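Local structure of beta-galactosidase (Streptococcus pneumoniae, 4CUA) at residues 79-84 and 171-176. The protein hydrolyses terminal beta-galactose residues from glycans as a multidomain enzyme, of which this calcium-bound carbohydrate-binding module probably recognises sugars. Sequence-based numbering, arbitrary orientation. Where two conformers were deposited one is given.
Sequences LSVGFH and TSITEV. With CA (calcium ion), chain C.
Gly82 and its neighbours pair antiparallel with 171-176 through three backbone hydrogen bonds. Gly82 N donates to Glu175 O (2.8 Å, 170° at the hydrogen), and Gly82 O accepts from Thr174 N at 2.9 Å. Between these bonds the 171-176 segment turns a corner at Thr174, so Val81 pairs with Val176 but Phe83 with Ile173, a step of two residues on one strand facing a step of three on the other. On the N-terminal side of the corner, Ser172 O accepts from His84 N at 3.1 Å, the donor 56° out of the carbonyl plane.

His84 ND1 and Ser172 OG form a bent hydrogen bond of 2.7 Å, the hydroxyl lying at the edge of the imidazole near its plane. With chi1 at 179° the Ser172 hydroxyl swings away from the backbone N and ends at the ring edge.

Apolar packing occupies the face bearing Val81, Phe83, Ile173 and Val176. Val81 CG1 meets Ile173 CG1 at 3.6 Å and also sits over one face of the Phe83 ring, offset toward its rim. Ile173 runs beside Phe83, and Met162 of strand 157-163 touches both.

At the corner, calcium is bound by Thr174 O (2.4 Å) and Glu175 OE1 (2.3 Å), with Asn33, Asp36, Leu38 and Asn47 completing the site; Lys37 is a further polar partner of the Glu175 carboxylate. Since Thr174 N and Glu175 O both bond to Gly82, two calcium ligands are tied directly into the sheet of this galactose-binding-like domain, which would link the metal site to the strand pairing.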
ATOM      1  N   LEU A  79       3.412  -9.672   0.582  1.00 10.95           N
ATOM      2  CA  LEU A  79       3.003  -8.469  -0.129  1.00 10.55           C
ATOM      3  C   LEU A  79       3.724  -8.426  -1.409  1.00  9.89           C
ATOM      4  O   LEU A  79       4.891  -8.682  -1.476  1.00 11.18           O
ATOM      5  CB  LEU A  79       3.415  -7.264   0.702  1.00 10.19           C
ATOM      6  CG  LEU A  79       3.157  -5.870   0.072  1.00 10.74           C
ATOM      7  CD1 LEU A  79       1.684  -5.571  -0.174  1.00 11.77           C
ATOM      8  CD2 LEU A  79       3.871  -4.754   0.870  1.00 11.45           C
ATOM      9  N   SER A  80       3.018  -8.070  -2.490  0.54 10.01           N
ATOM     10  CA  SER A  80       3.669  -7.835  -3.770  0.54 10.02           C
ATOM     11  C   SER A  80       3.332  -6.421  -4.227  0.54  9.40           C
ATOM     12  O   SER A  80       2.213  -5.986  -4.094  0.54  9.00           O
ATOM     13  CB  SER A  80       3.185  -8.819  -4.835  0.54 10.89           C
ATOM     14  OG  SER A  80       3.387 -10.155  -4.443  0.54 13.94           O
ATOM     15  N   VAL A  81       4.338  -5.743  -4.783  1.00  9.44           N
ATOM     16  CA  VAL A  81       4.191  -4.338  -5.194  1.00  9.21           C
ATOM     17  C   VAL A  81       4.796  -4.134  -6.549  1.00  8.35           C
ATOM     18  O   VAL A  81       5.984  -4.349  -6.776  1.00  8.47           O
ATOM     19  CB  VAL A  81       4.891  -3.392  -4.226  1.00  9.15           C
ATOM     20  CG1 VAL A  81       4.647  -1.921  -4.609  1.00  9.58           C
ATOM     21  CG2 VAL A  81       4.481  -3.638  -2.813  1.00  9.13           C
ATOM     22  N   GLY A  82       3.969  -3.653  -7.458  1.00  8.26           N
ATOM     23  CA  GLY A  82       4.406  -3.298  -8.796  1.00  8.09           C
ATOM     24  C   GLY A  82       4.803  -1.836  -8.841  1.00  8.66           C
ATOM     25  O   GLY A  82       3.953  -0.976  -8.982  1.00  8.91           O
ATOM     26  N   PHE A  83       6.074  -1.567  -8.712  1.00  8.67           N
ATOM     27  CA  PHE A  83       6.552  -0.201  -8.840  1.00  9.20           C
ATOM     28  C   PHE A  83       6.529   0.260 -10.279  1.00  8.69           C
ATOM     29  O   PHE A  83       6.894  -0.485 -11.211  1.00 10.38           O
ATOM     30  CB  PHE A  83       7.962  -0.077  -8.222  1.00  9.21           C
ATOM     31  CG  PHE A  83       7.983  -0.298  -6.743  1.00 10.66           C
ATOM     32  CD1 PHE A  83       7.426   0.638  -5.881  1.00 10.03           C
ATOM     33  CD2 PHE A  83       8.500  -1.471  -6.183  1.00 10.73           C
ATOM     34  CE1 PHE A  83       7.423   0.413  -4.506  1.00 11.18           C
ATOM     35  CE2 PHE A  83       8.472  -1.695  -4.824  1.00 11.32           C
ATOM     36  CZ  PHE A  83       7.936  -0.754  -3.979  1.00 11.50           C
ATOM     37  N   HIS A  84       6.231   1.539 -10.487  1.00  8.99           N
ATOM     38  CA  HIS A  84       6.251   2.178 -11.768  1.00  9.31           C
ATOM     39  C   HIS A  84       7.293   3.281 -11.787  1.00 10.49           C
ATOM     40  O   HIS A  84       7.580   3.841 -10.775  1.00 10.37           O
ATOM     41  CB  HIS A  84       4.825   2.675 -12.131  1.00  9.87           C
ATOM     42  CG  HIS A  84       4.794   3.848 -13.066  1.00 10.79           C
ATOM     43  ND1 HIS A  84       4.991   5.123 -12.626  1.00 11.24           N
ATOM     44  CD2 HIS A  84       4.657   3.928 -14.408  1.00 11.26           C
ATOM     45  CE1 HIS A  84       4.939   5.965 -13.644  1.00 11.44           C
ATOM     46  NE2 HIS A  84       4.733   5.268 -14.746  1.00 11.85           N
ATOM     47  N   THR A 171       7.247   8.542  -5.300  1.00 10.06           N
ATOM     48  CA  THR A 171       7.204   7.081  -5.357  1.00  9.94           C
ATOM     49  C   THR A 171       5.954   6.734  -6.131  1.00  9.97           C
ATOM     50  O   THR A 171       4.985   7.490  -6.151  1.00  9.30           O
ATOM     51  CB  THR A 171       7.187   6.491  -3.966  1.00 10.99           C
ATOM     52  OG1 THR A 171       8.399   6.934  -3.316  1.00 13.27           O
ATOM     53  CG2 THR A 171       7.211   4.969  -4.010  1.00 12.53           C
ATOM     54  N   SER A 172       5.988   5.577  -6.770  1.00  9.50           N
ATOM     55  CA  SER A 172       4.907   5.172  -7.638  1.00  8.74           C
ATOM     56  C   SER A 172       4.626   3.655  -7.641  1.00  7.97           C
ATOM     57  O   SER A 172       5.536   2.852  -7.790  1.00  8.60           O
ATOM     58  CB  SER A 172       5.219   5.610  -9.057  1.00  9.17           C
ATOM     59  OG  SER A 172       4.224   5.248 -10.015  1.00  9.59           O
ATOM     60  N   ILE A 173       3.360   3.294  -7.593  1.00  7.16           N
ATOM     61  CA  ILE A 173       2.887   1.904  -7.539  1.00  6.54           C
ATOM     62  C   ILE A 173       1.668   1.752  -8.431  1.00  6.20           C
ATOM     63  O   ILE A 173       0.671   2.420  -8.235  1.00  7.25           O
ATOM     64  CB  ILE A 173       2.498   1.531  -6.111  1.00  6.74           C
ATOM     65  CG1 ILE A 173       3.702   1.533  -5.177  1.00  7.32           C
ATOM     66  CG2 ILE A 173       1.825   0.140  -6.073  1.00  6.66           C
ATOM     67  CD1 ILE A 173       3.327   1.414  -3.699  1.00  7.22           C
ATOM     68  N   THR A 174       1.744   0.793  -9.381  1.00  6.95           N
ATOM     69  CA  THR A 174       0.545   0.514 -10.220  1.00  7.14           C
ATOM     70  C   THR A 174      -0.453  -0.465  -9.536  1.00  6.86           C
ATOM     71  O   THR A 174      -1.632  -0.319  -9.708  1.00  7.25           O
ATOM     72  CB  THR A 174       0.906   0.049 -11.607  1.00  7.71           C
ATOM     73  OG1 THR A 174      -0.304  -0.173 -12.345  1.00  7.79           O
ATOM     74  CG2 THR A 174       1.767  -1.145 -11.668  1.00  8.28           C
ATOM     75  N   GLU A 175       0.075  -1.381  -8.734  1.00  7.66           N
ATOM     76  CA  GLU A 175      -0.777  -2.399  -8.075  1.00  7.57           C
ATOM     77  C   GLU A 175      -0.005  -3.007  -6.955  1.00  6.90           C
ATOM     78  O   GLU A 175       1.194  -3.206  -7.072  1.00  7.69           O
ATOM     79  CB  GLU A 175      -1.192  -3.461  -9.122  1.00  7.75           C
ATOM     80  CG  GLU A 175      -2.357  -4.359  -8.715  1.00  8.47           C
ATOM     81  CD  GLU A 175      -3.712  -3.735  -8.702  1.00  8.71           C
ATOM     82  OE1 GLU A 175      -3.880  -2.540  -9.015  1.00  8.30           O
ATOM     83  OE2 GLU A 175      -4.716  -4.465  -8.367  1.00  8.92           O
ATOM     84  N   VAL A 176      -0.756  -3.361  -5.894  1.00  7.76           N
ATOM     85  CA  VAL A 176      -0.253  -4.255  -4.873  1.00  7.60           C
ATOM     86  C   VAL A 176      -1.115  -5.494  -4.886  1.00  8.12           C
ATOM     87  O   VAL A 176      -2.261  -5.438  -5.349  1.00  8.13           O
ATOM     88  CB  VAL A 176      -0.268  -3.650  -3.473  1.00  8.08           C
ATOM     89  CG1 VAL A 176       0.504  -2.322  -3.478  1.00  8.56           C
ATOM     90  CG2 VAL A 176      -1.684  -3.459  -2.942  1.00  8.20           C
TER
HETATM   91 CA    CA C2644      -3.824  -0.744 -10.436  1.00  7.43          CA